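Local atomic coordinates of L-threonine 3-dehydrogenase (Clostridioides difficile, PDB entry 7OL1), a protein that probably oxidises L-threonine at its hydroxyl-bearing carbon, passing hydride to a nicotinamide cofactor. Residues 92-97 with 132-137; 99-104 with 161-166; 118-123 with 171-176; 142-147 with 297-302; 188-193 with 260-265. One frame throughout, in Å; residues are numbered along the deposited sequence.

Interaction 1 (92-97 with 132-137); sequences TIIHLA and KFFTPS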
# COMPACT_ATOMS: atom_id res chain seq x y z
N THR A 92 24.35 -3.18 -7.31
CA THR A 92 23.50 -3.18 -6.10
C THR A 92 23.15 -1.75 -5.67
O THR A 92 24.07 -0.94 -5.54
CB THR A 92 24.26 -3.87 -4.97
OG1 THR A 92 24.69 -5.09 -5.57
CG2 THR A 92 23.43 -4.08 -3.73
N ILE A 93 21.88 -1.49 -5.39
CA ILE A 93 21.40 -0.25 -4.72
C ILE A 93 20.75 -0.67 -3.40
O ILE A 93 19.80 -1.43 -3.42
CB ILE A 93 20.43 0.51 -5.65
CG1 ILE A 93 21.03 0.73 -7.04
CG2 ILE A 93 19.98 1.83 -5.03
CD1 ILE A 93 20.19 1.59 -7.96
N ILE A 94 21.31 -0.24 -2.28
CA ILE A 94 20.67 -0.39 -0.95
C ILE A 94 19.99 0.95 -0.65
O ILE A 94 20.63 1.87 -0.09
CB ILE A 94 21.71 -0.82 0.10
CG1 ILE A 94 22.38 -2.14 -0.30
CG2 ILE A 94 21.08 -0.91 1.48
CD1 ILE A 94 23.59 -2.47 0.50
N HIS A 95 18.71 1.01 -1.01
CA HIS A 95 17.83 2.19 -0.86
C HIS A 95 17.36 2.37 0.58
O HIS A 95 16.18 2.12 0.81
CB HIS A 95 16.64 2.05 -1.82
CG HIS A 95 15.88 3.33 -1.94
ND1 HIS A 95 16.52 4.51 -2.25
CD2 HIS A 95 14.57 3.61 -1.77
CE1 HIS A 95 15.61 5.47 -2.26
NE2 HIS A 95 14.40 4.95 -1.98
N LEU A 96 18.19 2.93 1.46
CA LEU A 96 17.76 3.30 2.84
C LEU A 96 17.08 4.68 2.91
O LEU A 96 16.50 4.99 3.95
CB LEU A 96 18.94 3.32 3.81
CG LEU A 96 19.95 2.18 3.73
CD1 LEU A 96 20.97 2.31 4.86
CD2 LEU A 96 19.27 0.84 3.77
N ALA A 97 17.18 5.55 1.93
CA ALA A 97 16.63 6.93 2.07
C ALA A 97 15.18 6.82 2.54
O ALA A 97 14.43 6.11 1.89
CB ALA A 97 16.68 7.68 0.75
N LYS A 132 20.41 -5.22 -8.37
CA LYS A 132 19.90 -5.72 -7.09
C LYS A 132 19.37 -4.50 -6.36
O LYS A 132 20.07 -3.48 -6.34
CB LYS A 132 21.04 -6.44 -6.36
CG LYS A 132 21.56 -7.68 -7.09
CD LYS A 132 22.48 -8.53 -6.26
CE LYS A 132 23.94 -8.34 -6.63
NZ LYS A 132 24.28 -9.10 -7.86
N PHE A 133 18.17 -4.61 -5.81
CA PHE A 133 17.47 -3.49 -5.16
C PHE A 133 16.94 -3.95 -3.79
O PHE A 133 15.92 -4.66 -3.68
CB PHE A 133 16.40 -2.92 -6.10
CG PHE A 133 15.94 -1.56 -5.64
CD1 PHE A 133 16.63 -0.42 -6.02
CD2 PHE A 133 14.89 -1.42 -4.75
CE1 PHE A 133 16.23 0.82 -5.56
CE2 PHE A 133 14.51 -0.18 -4.28
CZ PHE A 133 15.19 0.94 -4.68
N PHE A 134 17.62 -3.51 -2.74
CA PHE A 134 17.24 -3.74 -1.34
C PHE A 134 16.58 -2.50 -0.75
O PHE A 134 17.22 -1.49 -0.69
CB PHE A 134 18.47 -4.12 -0.53
CG PHE A 134 18.15 -4.49 0.89
CD1 PHE A 134 18.00 -3.51 1.86
CD2 PHE A 134 17.97 -5.81 1.25
CE1 PHE A 134 17.71 -3.84 3.16
CE2 PHE A 134 17.67 -6.14 2.55
CZ PHE A 134 17.55 -5.16 3.50
N THR A 135 15.34 -2.63 -0.29
CA THR A 135 14.58 -1.64 0.50
C THR A 135 14.25 -2.22 1.87
O THR A 135 13.62 -3.25 1.97
CB THR A 135 13.23 -1.35 -0.15
OG1 THR A 135 13.37 -1.55 -1.56
CG2 THR A 135 12.70 0.01 0.23
N PRO A 136 14.62 -1.56 2.97
CA PRO A 136 14.18 -1.98 4.28
C PRO A 136 12.74 -1.55 4.50
O PRO A 136 12.37 -0.57 3.94
CB PRO A 136 15.10 -1.23 5.24
CG PRO A 136 15.51 0.02 4.49
CD PRO A 136 15.45 -0.34 3.02
N SER A 137 11.99 -2.38 5.23
CA SER A 137 10.60 -2.17 5.71
C SER A 137 10.66 -2.22 7.23
O SER A 137 11.76 -2.09 7.74
CB SER A 137 9.67 -3.18 5.13
OG SER A 137 8.33 -2.83 5.42
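Ile93 meets Lys132 and Phe134 across two neighbouring parallel strands of the Rossmann-fold sheet, 92-95 and 132-138, whose short segments run 13° from parallel. The chain leaves the first strand, passes through helices 101-106 and 108-129 and returns as the second, a beta-alpha-beta crossover.

Three backbone hydrogen bonds stitch the strands together. Ile93 spends both of its backbone groups on this neighbour: its N donates to Lys132 O at 2.9 Å, and its O accepts from Phe134 N at 3.1 Å. The third, from His95 N to Phe134 O, is more bent, 136° at the hydrogen, just where the first strand ends in an inverse gamma turn centred on His95.

Apolar contacts lie on both faces. On that of Ile93 and Phe133, the phenylalanine ring leans forward and toward the neighbouring strand, its CG anti to the backbone N (chi1 -164°). It thereby passes Ile93 CG2 and brings CZ within 3.4 Å of His95 CB. The imidazole and phenyl rings point the same way, side by side but neither stacked nor edge-to-face; helix 108-129 closes over Phe133 with Leu119 and Leu123. On the opposite face Ile94 CG2 touches Phe134 CD1 at 4.0 Å, under Ile243 and Ile247 of helix 236-248.

Two more contacts lie at the ends. Lys132 bends near its tip, carrying CE to 3.5 Å from Thr92 OG1. Beyond the last bridge, Leu96 swings back toward the second strand, and its side chain crosses Pro136 at about a right angle, CD2 lying 3.9 Å from Pro136 CG.

Interaction 2 (99-104 with 161-166); sequences LLSAVA and TMYGVT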
# COMPACT_ATOMS: atom_id res chain seq x y z
N LEU A 99 12.07 9.15 5.49
CA LEU A 99 11.69 9.65 6.83
C LEU A 99 11.06 8.49 7.62
O LEU A 99 10.23 7.75 7.03
CB LEU A 99 10.74 10.84 6.65
CG LEU A 99 11.26 12.00 5.79
CD1 LEU A 99 10.53 13.28 6.15
CD2 LEU A 99 12.77 12.22 5.93
N LEU A 100 11.48 8.33 8.88
CA LEU A 100 11.05 7.28 9.84
C LEU A 100 9.99 7.87 10.80
O LEU A 100 9.70 9.09 10.65
CB LEU A 100 12.29 6.77 10.59
CG LEU A 100 13.46 6.33 9.70
CD1 LEU A 100 14.59 5.73 10.52
CD2 LEU A 100 13.06 5.32 8.64
N SER A 101 9.50 7.04 11.74
CA SER A 101 8.27 7.19 12.57
C SER A 101 8.04 8.64 13.03
O SER A 101 7.07 9.25 12.56
CB SER A 101 8.30 6.23 13.78
OG SER A 101 7.34 5.18 13.69
N ALA A 102 8.87 9.15 13.94
CA ALA A 102 8.69 10.46 14.62
C ALA A 102 8.50 11.57 13.59
O ALA A 102 7.52 12.34 13.69
CB ALA A 102 9.90 10.75 15.48
N VAL A 103 9.45 11.68 12.67
CA VAL A 103 9.54 12.81 11.70
C VAL A 103 8.37 12.66 10.73
O VAL A 103 7.70 13.66 10.43
CB VAL A 103 10.91 12.80 10.99
CG1 VAL A 103 11.06 13.96 10.01
CG2 VAL A 103 12.07 12.79 11.98
N ALA A 104 8.12 11.43 10.28
CA ALA A 104 7.03 11.15 9.32
C ALA A 104 5.68 11.63 9.89
O ALA A 104 4.89 12.12 9.07
CB ALA A 104 7.02 9.69 8.94
N THR A 161 -0.16 4.79 10.95
CA THR A 161 0.96 5.78 10.81
C THR A 161 1.30 5.98 9.33
O THR A 161 1.14 5.00 8.53
CB THR A 161 2.22 5.30 11.55
OG1 THR A 161 2.75 4.17 10.87
CG2 THR A 161 1.96 4.94 12.99
N MET A 162 1.75 7.19 8.95
CA MET A 162 2.12 7.49 7.53
C MET A 162 3.37 6.67 7.21
O MET A 162 3.42 6.11 6.10
CB MET A 162 2.38 8.98 7.29
CG MET A 162 2.98 9.31 5.92
SD MET A 162 1.93 8.94 4.51
CE MET A 162 0.68 10.21 4.66
N TYR A 163 4.32 6.56 8.15
CA TYR A 163 5.53 5.74 7.91
C TYR A 163 5.09 4.32 7.52
O TYR A 163 5.49 3.82 6.43
CB TYR A 163 6.47 5.72 9.11
CG TYR A 163 7.68 4.84 8.92
CD1 TYR A 163 8.36 4.83 7.73
CD2 TYR A 163 8.14 4.00 9.92
CE1 TYR A 163 9.45 4.01 7.52
CE2 TYR A 163 9.24 3.19 9.75
CZ TYR A 163 9.90 3.20 8.54
OH TYR A 163 10.98 2.43 8.31
N GLY A 164 4.24 3.71 8.35
CA GLY A 164 3.72 2.35 8.09
C GLY A 164 3.06 2.26 6.73
O GLY A 164 3.35 1.33 5.95
N VAL A 165 2.21 3.20 6.41
CA VAL A 165 1.52 3.14 5.09
C VAL A 165 2.56 3.12 3.97
O VAL A 165 2.32 2.45 2.96
CB VAL A 165 0.59 4.35 4.96
CG1 VAL A 165 0.10 4.55 3.52
CG2 VAL A 165 -0.54 4.24 5.96
N THR A 166 3.65 3.89 4.10
CA THR A 166 4.65 4.02 3.02
C THR A 166 5.36 2.67 2.90
O THR A 166 5.54 2.21 1.76
CB THR A 166 5.59 5.23 3.17
OG1 THR A 166 6.44 5.16 4.32
CG2 THR A 166 4.86 6.55 3.26
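Ser101 and Tyr163 bring two helix starts together, with their CA atoms 5.6 Å apart: helix 101-106, with Leu100 as N-cap, and helix 162-181, with Thr161 as N-cap. Thr161 OG1 accepts from Gly164 N at 3.0 Å, a capping bond in the first turn of the helix. Tyr163 falls where extended short-chain dehydrogenases carry the tyrosine of their Tyr-X-X-X-Lys motif, and nearly every contact here involves its side chain.

The phenol leaves its helix with CG anti to the backbone N (chi1 177°), which lays it against the turn before helix 101-106. Leu100 CA sits over the centre of one ring face, 4.1 Å from the centroid and 6° off the normal, a clean CH-pi contact. The leucine side chain then runs alongside the ring in the same direction until CD2 comes to 3.6 Å from Tyr163 OH. Leu99 O approaches CD1 obliquely, and Ser101 OG comes near CD2.

Nearer the backbone, Ala104 CB meets Tyr163 CB at 4.0 Å. On another side of helix 162-181, Met162 packs on Tyr176 of the second subunit. One turn on, Thr166 OG1 donates to Tyr163 O at 2.7 Å, and the same hydroxyl oxygen also bonds Asn115 ND2.

Interaction 3 (118-123 with 171-176); sequences GLINGL and ELLCDY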
# COMPACT_ATOMS: atom_id res chain seq x y z
N GLY A 118 11.02 8.58 -3.88
CA GLY A 118 12.40 8.07 -3.78
C GLY A 118 12.45 6.62 -4.26
O GLY A 118 13.27 6.30 -5.12
N LEU A 119 11.51 5.80 -3.76
CA LEU A 119 11.48 4.33 -3.98
C LEU A 119 11.18 4.07 -5.45
O LEU A 119 11.95 3.33 -6.10
CB LEU A 119 10.41 3.71 -3.09
CG LEU A 119 10.21 2.21 -3.26
CD1 LEU A 119 11.54 1.48 -3.16
CD2 LEU A 119 9.23 1.65 -2.23
N ILE A 120 10.09 4.63 -5.96
CA ILE A 120 9.69 4.36 -7.38
C ILE A 120 10.83 4.80 -8.31
O ILE A 120 11.02 4.17 -9.34
CB ILE A 120 8.33 5.02 -7.72
CG1 ILE A 120 7.85 4.63 -9.11
CG2 ILE A 120 8.36 6.52 -7.56
CD1 ILE A 120 6.52 3.93 -9.05
N ASN A 121 11.60 5.81 -7.93
CA ASN A 121 12.70 6.31 -8.78
C ASN A 121 13.75 5.20 -8.82
O ASN A 121 14.15 4.76 -9.91
CB ASN A 121 13.24 7.65 -8.27
CG ASN A 121 12.37 8.86 -8.61
OD1 ASN A 121 11.45 8.81 -9.45
ND2 ASN A 121 12.66 9.96 -7.93
N GLY A 122 14.17 4.75 -7.64
CA GLY A 122 15.15 3.66 -7.50
C GLY A 122 14.70 2.40 -8.22
O GLY A 122 15.57 1.68 -8.74
N LEU A 123 13.41 2.10 -8.25
CA LEU A 123 12.94 0.83 -8.84
C LEU A 123 13.08 0.96 -10.35
O LEU A 123 13.55 0.01 -10.99
CB LEU A 123 11.50 0.52 -8.40
CG LEU A 123 11.35 -0.02 -6.98
CD1 LEU A 123 9.91 -0.00 -6.53
CD2 LEU A 123 11.91 -1.43 -6.86
N GLU A 171 6.41 -2.33 0.02
CA GLU A 171 6.47 -3.81 -0.10
C GLU A 171 5.72 -4.22 -1.38
O GLU A 171 6.33 -4.88 -2.24
CB GLU A 171 5.91 -4.49 1.15
CG GLU A 171 6.88 -4.51 2.32
CD GLU A 171 6.29 -5.07 3.61
OE1 GLU A 171 6.79 -4.72 4.70
OE2 GLU A 171 5.33 -5.87 3.53
N LEU A 172 4.49 -3.74 -1.54
CA LEU A 172 3.63 -4.10 -2.70
C LEU A 172 4.33 -3.74 -4.01
O LEU A 172 4.27 -4.52 -4.97
CB LEU A 172 2.30 -3.38 -2.55
CG LEU A 172 1.42 -3.98 -1.45
CD1 LEU A 172 0.24 -3.10 -1.10
CD2 LEU A 172 0.94 -5.34 -1.90
N LEU A 173 5.00 -2.59 -4.01
CA LEU A 173 5.55 -1.98 -5.24
C LEU A 173 6.84 -2.73 -5.60
O LEU A 173 7.05 -3.09 -6.80
CB LEU A 173 5.80 -0.52 -4.90
CG LEU A 173 5.76 0.49 -6.03
CD1 LEU A 173 4.58 0.26 -6.96
CD2 LEU A 173 5.69 1.87 -5.40
N CYS A 174 7.67 -2.96 -4.58
CA CYS A 174 8.89 -3.75 -4.75
C CYS A 174 8.54 -5.15 -5.25
O CYS A 174 9.24 -5.63 -6.17
CB CYS A 174 9.69 -3.78 -3.46
SG CYS A 174 10.32 -2.15 -2.98
N ASP A 175 7.48 -5.79 -4.73
CA ASP A 175 7.10 -7.15 -5.23
C ASP A 175 6.58 -7.00 -6.67
O ASP A 175 6.90 -7.88 -7.49
CB ASP A 175 6.15 -7.92 -4.30
CG ASP A 175 6.83 -8.56 -3.08
OD1 ASP A 175 8.08 -8.43 -2.92
OD2 ASP A 175 6.11 -9.17 -2.27
N TYR A 176 5.85 -5.93 -7.00
CA TYR A 176 5.33 -5.71 -8.38
C TYR A 176 6.50 -5.63 -9.37
O TYR A 176 6.35 -6.19 -10.47
CB TYR A 176 4.44 -4.48 -8.51
CG TYR A 176 3.99 -4.17 -9.93
CD1 TYR A 176 2.89 -4.82 -10.47
CD2 TYR A 176 4.62 -3.20 -10.71
CE1 TYR A 176 2.45 -4.55 -11.76
CE2 TYR A 176 4.20 -2.93 -12.01
CZ TYR A 176 3.11 -3.61 -12.55
OH TYR A 176 2.63 -3.40 -13.84
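Leu173 and Cys174 face Leu119, Ile120 and Leu123 between two nearly parallel helices, 108-129 and 162-181, that flank one side of the Rossmann sheet. The axes of the short segments come within 10.8 Å of each other, at an angle of 9°. Both helices also touch the second subunit, consistent with the four-helix dimer interface of extended short-chain dehydrogenases.

Along the second helix, Glu171 comes first and turns its back on helix 108-129; OE2 instead makes salt bridges to Arg189 of its own chain and to Arg158 of the second subunit. Leu173 then reaches across the groove. Its CG lies 4.2 Å from Leu123 CD1, while its CD2 approaches Ile120 CD1 at 4.3 Å, so one branched side chain serves residues a turn apart; Trp112 of the second subunit packs on it too. Cys174 follows with a thiol that behaves as an apolar group. With SG anti to the carbonyl carbon (chi1 -65°), the sulfur lies 3.8 Å from Leu119 CD1. It is also 4.0 Å from Leu119 CD2, so both methyls of the leucine bear on it. From the next turn Leu123 CD1 touches the same sulfur, 4.2 Å from Cys174 SG.

Interaction 4 (142-147 with 297-302); sequences FGENSP and ADSWPN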
# COMPACT_ATOMS: atom_id res chain seq x y z
N PHE A 142 2.71 -3.12 10.15
CA PHE A 142 1.67 -3.95 10.82
C PHE A 142 0.71 -3.04 11.63
O PHE A 142 1.19 -2.07 12.30
CB PHE A 142 2.34 -5.01 11.70
CG PHE A 142 3.05 -6.12 10.96
CD1 PHE A 142 2.39 -6.90 10.03
CD2 PHE A 142 4.37 -6.45 11.25
CE1 PHE A 142 3.05 -7.92 9.37
CE2 PHE A 142 5.03 -7.47 10.59
CZ PHE A 142 4.37 -8.20 9.64
N GLY A 143 -0.60 -3.37 11.62
CA GLY A 143 -1.71 -2.65 12.30
C GLY A 143 -2.04 -3.15 13.71
O GLY A 143 -1.25 -3.94 14.28
N GLU A 144 -3.16 -2.69 14.28
CA GLU A 144 -3.58 -2.96 15.69
C GLU A 144 -4.09 -4.39 15.78
O GLU A 144 -3.83 -5.01 16.82
CB GLU A 144 -4.65 -2.00 16.20
CG GLU A 144 -4.12 -0.99 17.21
CD GLU A 144 -4.72 0.41 17.10
OE1 GLU A 144 -5.96 0.50 16.96
OE2 GLU A 144 -3.94 1.40 17.14
N ASN A 145 -4.74 -4.85 14.71
CA ASN A 145 -5.31 -6.21 14.52
C ASN A 145 -4.34 -7.15 13.81
O ASN A 145 -4.71 -8.28 13.47
CB ASN A 145 -6.52 -6.22 13.59
CG ASN A 145 -7.43 -5.02 13.75
OD1 ASN A 145 -7.70 -4.60 14.88
ND2 ASN A 145 -7.87 -4.48 12.62
N SER A 146 -3.14 -6.72 13.50
CA SER A 146 -2.12 -7.69 13.06
C SER A 146 -1.92 -8.63 14.25
O SER A 146 -1.87 -8.19 15.40
CB SER A 146 -0.87 -7.01 12.56
OG SER A 146 -0.93 -6.86 11.13
N PRO A 147 -1.85 -9.95 14.03
CA PRO A 147 -1.60 -10.88 15.13
C PRO A 147 -0.37 -10.42 15.94
O PRO A 147 0.57 -9.98 15.29
CB PRO A 147 -1.32 -12.22 14.44
CG PRO A 147 -1.90 -12.09 13.02
CD PRO A 147 -1.97 -10.61 12.72
N ALA A 297 3.90 1.51 20.48
CA ALA A 297 4.46 0.21 20.93
C ALA A 297 3.32 -0.79 21.07
O ALA A 297 3.52 -1.99 20.75
CB ALA A 297 5.21 0.37 22.23
N ASP A 298 2.16 -0.31 21.52
CA ASP A 298 0.91 -1.10 21.64
C ASP A 298 0.36 -1.39 20.23
O ASP A 298 -0.19 -2.48 20.08
CB ASP A 298 -0.06 -0.46 22.64
CG ASP A 298 0.31 -0.56 24.13
OD1 ASP A 298 1.21 -1.39 24.49
OD2 ASP A 298 -0.31 0.21 24.95
N SER A 299 0.51 -0.50 19.22
CA SER A 299 0.16 -0.78 17.79
C SER A 299 0.80 -2.11 17.36
O SER A 299 0.19 -2.89 16.59
CB SER A 299 0.65 0.27 16.79
OG SER A 299 0.15 1.56 17.06
N TRP A 300 2.03 -2.30 17.83
CA TRP A 300 3.03 -3.19 17.21
C TRP A 300 3.00 -4.56 17.86
O TRP A 300 3.02 -4.66 19.08
CB TRP A 300 4.43 -2.61 17.36
CG TRP A 300 4.77 -1.40 16.54
CD1 TRP A 300 4.13 -0.88 15.45
CD2 TRP A 300 5.93 -0.60 16.76
NE1 TRP A 300 4.81 0.23 15.00
CE2 TRP A 300 5.93 0.41 15.78
CE3 TRP A 300 6.96 -0.64 17.71
CZ2 TRP A 300 6.92 1.38 15.72
CZ3 TRP A 300 7.93 0.32 17.66
CH2 TRP A 300 7.91 1.31 16.67
N PRO A 301 3.09 -5.63 17.06
CA PRO A 301 3.40 -6.95 17.58
C PRO A 301 4.45 -6.98 18.71
O PRO A 301 5.30 -6.09 18.82
CB PRO A 301 3.96 -7.68 16.36
CG PRO A 301 3.32 -7.01 15.16
CD PRO A 301 2.96 -5.60 15.60
N ASN A 302 4.34 -8.04 19.53
CA ASN A 302 5.22 -8.33 20.69
C ASN A 302 6.40 -9.14 20.17
O ASN A 302 7.52 -8.99 20.75
CB ASN A 302 4.48 -9.10 21.79
CG ASN A 302 3.17 -8.47 22.20
OD1 ASN A 302 3.10 -7.25 22.42
ND2 ASN A 302 2.13 -9.29 22.31
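Phe142 and Pro301 pack where the loop following strand 132-138 passes the C-terminal end of helix 291-299. The contact joins the Rossmann part of the fold to the C-terminal region, which in extended short-chain dehydrogenases usually contributes to the substrate side.

The tight part is buried and centred on the proline. Its ring crosses the Phe142 side chain at about a right angle, CD lying 4.0 Å from Phe142 CB. The neighbouring CG reaches 4.1 Å from Phe142 CD2, at a slant to the aromatic ring, and 4.0 Å from Pro147 O. Pro301 is thus held between the start and the end of the loop segment, with Thr151 touching it as well. With CG anti to the carbonyl carbon (chi1 -71°), the Phe142 ring runs on past the proline. The Trp300 side chain starts off away from the loop, and the edge of the indole is what lies near it: CD1 is 4.5 Å from Phe142 O. Buried Ser299 and Gly143 belong to this part too, the loop bending past the serine at the helix end. Lys148 NZ bonds Asp298 O and, weakly, Trp300 O.

Toward solvent the grip slackens at Glu144, whose CA is still 3.9 Å from Ser299 O. Its exposed side chain bends at chi2 back toward the helix, yet OE2 stops 4.1 Å from Ser299 OG, a distance too long for a hydrogen bond.

Interaction 5 (188-193 with 260-265); sequences VRFPGL and FNITAM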
# COMPACT_ATOMS: atom_id res chain seq x y z
N VAL A 188 13.81 -6.56 4.33
CA VAL A 188 13.52 -7.13 5.66
C VAL A 188 12.68 -6.11 6.40
O VAL A 188 12.81 -4.93 6.10
CB VAL A 188 14.82 -7.45 6.42
CG1 VAL A 188 15.64 -8.49 5.67
CG2 VAL A 188 15.62 -6.20 6.70
N ARG A 189 11.81 -6.58 7.28
CA ARG A 189 11.10 -5.76 8.28
C ARG A 189 11.97 -5.73 9.53
O ARG A 189 11.93 -6.68 10.32
CB ARG A 189 9.69 -6.29 8.54
CG ARG A 189 8.91 -6.66 7.28
CD ARG A 189 7.45 -6.86 7.62
NE ARG A 189 6.63 -7.10 6.45
CZ ARG A 189 6.11 -8.26 6.09
NH1 ARG A 189 6.27 -9.35 6.83
NH2 ARG A 189 5.37 -8.30 4.99
N PHE A 190 12.75 -4.69 9.69
CA PHE A 190 13.53 -4.45 10.92
C PHE A 190 12.59 -4.16 12.08
O PHE A 190 11.62 -3.39 11.99
CB PHE A 190 14.53 -3.30 10.74
CG PHE A 190 15.66 -3.62 9.82
CD1 PHE A 190 16.58 -4.60 10.15
CD2 PHE A 190 15.79 -2.98 8.60
CE1 PHE A 190 17.62 -4.91 9.29
CE2 PHE A 190 16.82 -3.29 7.74
CZ PHE A 190 17.75 -4.25 8.09
N PRO A 191 12.93 -4.75 13.24
CA PRO A 191 12.39 -4.29 14.50
C PRO A 191 13.20 -3.11 15.02
O PRO A 191 14.04 -2.62 14.30
CB PRO A 191 12.68 -5.50 15.40
CG PRO A 191 13.99 -6.04 14.87
CD PRO A 191 13.87 -5.87 13.37
N GLY A 192 12.96 -2.74 16.28
CA GLY A 192 13.87 -1.87 17.05
C GLY A 192 15.30 -2.32 16.87
O GLY A 192 15.59 -3.51 17.09
N LEU A 193 16.16 -1.42 16.42
CA LEU A 193 17.61 -1.66 16.38
C LEU A 193 18.28 -0.89 17.52
O LEU A 193 17.81 0.26 17.86
CB LEU A 193 18.13 -1.24 15.01
CG LEU A 193 17.53 -2.02 13.84
CD1 LEU A 193 18.20 -1.64 12.52
CD2 LEU A 193 17.66 -3.51 14.08
N PHE A 260 10.85 -9.62 4.52
CA PHE A 260 10.93 -10.79 5.43
C PHE A 260 10.92 -10.28 6.85
O PHE A 260 11.77 -9.45 7.13
CB PHE A 260 12.23 -11.55 5.22
CG PHE A 260 12.27 -12.45 4.01
CD1 PHE A 260 11.83 -13.75 4.10
CD2 PHE A 260 12.84 -12.03 2.83
CE1 PHE A 260 11.90 -14.61 3.00
CE2 PHE A 260 12.90 -12.88 1.73
CZ PHE A 260 12.42 -14.17 1.81
N ASN A 261 10.04 -10.81 7.71
CA ASN A 261 10.16 -10.66 9.17
C ASN A 261 11.53 -11.16 9.61
O ASN A 261 11.96 -12.27 9.16
CB ASN A 261 9.18 -11.51 9.96
CG ASN A 261 7.75 -11.10 9.81
OD1 ASN A 261 7.46 -9.99 9.38
ND2 ASN A 261 6.87 -12.01 10.19
N ILE A 262 12.21 -10.40 10.46
CA ILE A 262 13.41 -10.91 11.14
C ILE A 262 13.33 -10.41 12.56
O ILE A 262 12.64 -9.42 12.81
CB ILE A 262 14.71 -10.49 10.45
CG1 ILE A 262 14.86 -8.97 10.38
CG2 ILE A 262 14.85 -11.10 9.08
CD1 ILE A 262 16.28 -8.54 10.00
N THR A 263 13.97 -11.13 13.47
CA THR A 263 14.05 -10.74 14.89
C THR A 263 15.09 -11.64 15.57
O THR A 263 15.47 -12.69 14.96
CB THR A 263 12.68 -10.81 15.56
OG1 THR A 263 12.81 -10.18 16.83
CG2 THR A 263 12.20 -12.24 15.67
N ALA A 264 15.57 -11.17 16.72
CA ALA A 264 16.61 -11.81 17.54
C ALA A 264 16.10 -12.00 18.97
O ALA A 264 16.66 -12.85 19.67
CB ALA A 264 17.85 -10.95 17.54
N MET A 265 15.11 -11.20 19.38
CA MET A 265 14.64 -11.10 20.78
C MET A 265 13.35 -10.26 20.84
O MET A 265 13.12 -9.48 19.92
CB MET A 265 15.74 -10.56 21.71
CG MET A 265 16.41 -9.24 21.32
SD MET A 265 18.05 -8.85 22.13
CE MET A 265 19.14 -9.92 21.20
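Val188 and Arg189 pair in parallel with Phe260 and Asn261, CA atoms 4.5 Å apart at the first bridge and 5.1 Å at the second, before the chains spread to 6.7 Å between the CA atoms of Pro191 and Thr263. These are neighbouring parallel strands on the far side of the Rossmann-type sheet of an extended short-chain dehydrogenase. Arg189 N donates to Phe260 O in a nearly straight bond of 2.9 Å.

Side-chain chemistry differs on the two faces. On one, Arg189 extends from CG to NE and crosses Asn261, donating from NH1 to OD1 at 2.9 Å. The oxygen lies in the guanidinium plane, but the donor stands well above the amide plane, the two planes being 56° apart. NH1 also bonds Gln153 O, while NH2 forms the salt bridge to Glu171, so several partners fix the buried cation's rotation. On the other face Ile262 reaches back: chi1 of 59° sets CG1 between the backbone N and carbonyl carbon. Its CD1 then touches Val188 CB at 4.0 Å and Phe190 CE1 at 3.9 Å.

Strand 184-194 is thus flanked by 260-261 as well as by 132-138 and, further along, 232-235. Helix 236-248 covers Val188, Phe190 and Ile262, and helix 307-313 packs against Phe260 and Ile262.

Overall arrangement
Interactions 1 and 5 are buried pairings in the same sheet: strands 132-138 and 184-194 are neighbours, so 92-95 and 260-261 lie beyond them, and backbone bonds carry much of the contact. Interactions 2 and 3 share helix 162-181, the first partly buried around an aromatic ring, the second fully buried and purely apolar; both border the second subunit. Glu171 of interaction 3 makes a salt bridge to Arg189 of interaction 5 and probably a hydrogen bond to Ser137 of interaction 1. The centre of interaction 4 is about 18 Å from the centre of the chain; it is largely buried, with exposed Glu144 at one side, and its Phe142 ring packs on Arg189 and Asn261 of interaction 5.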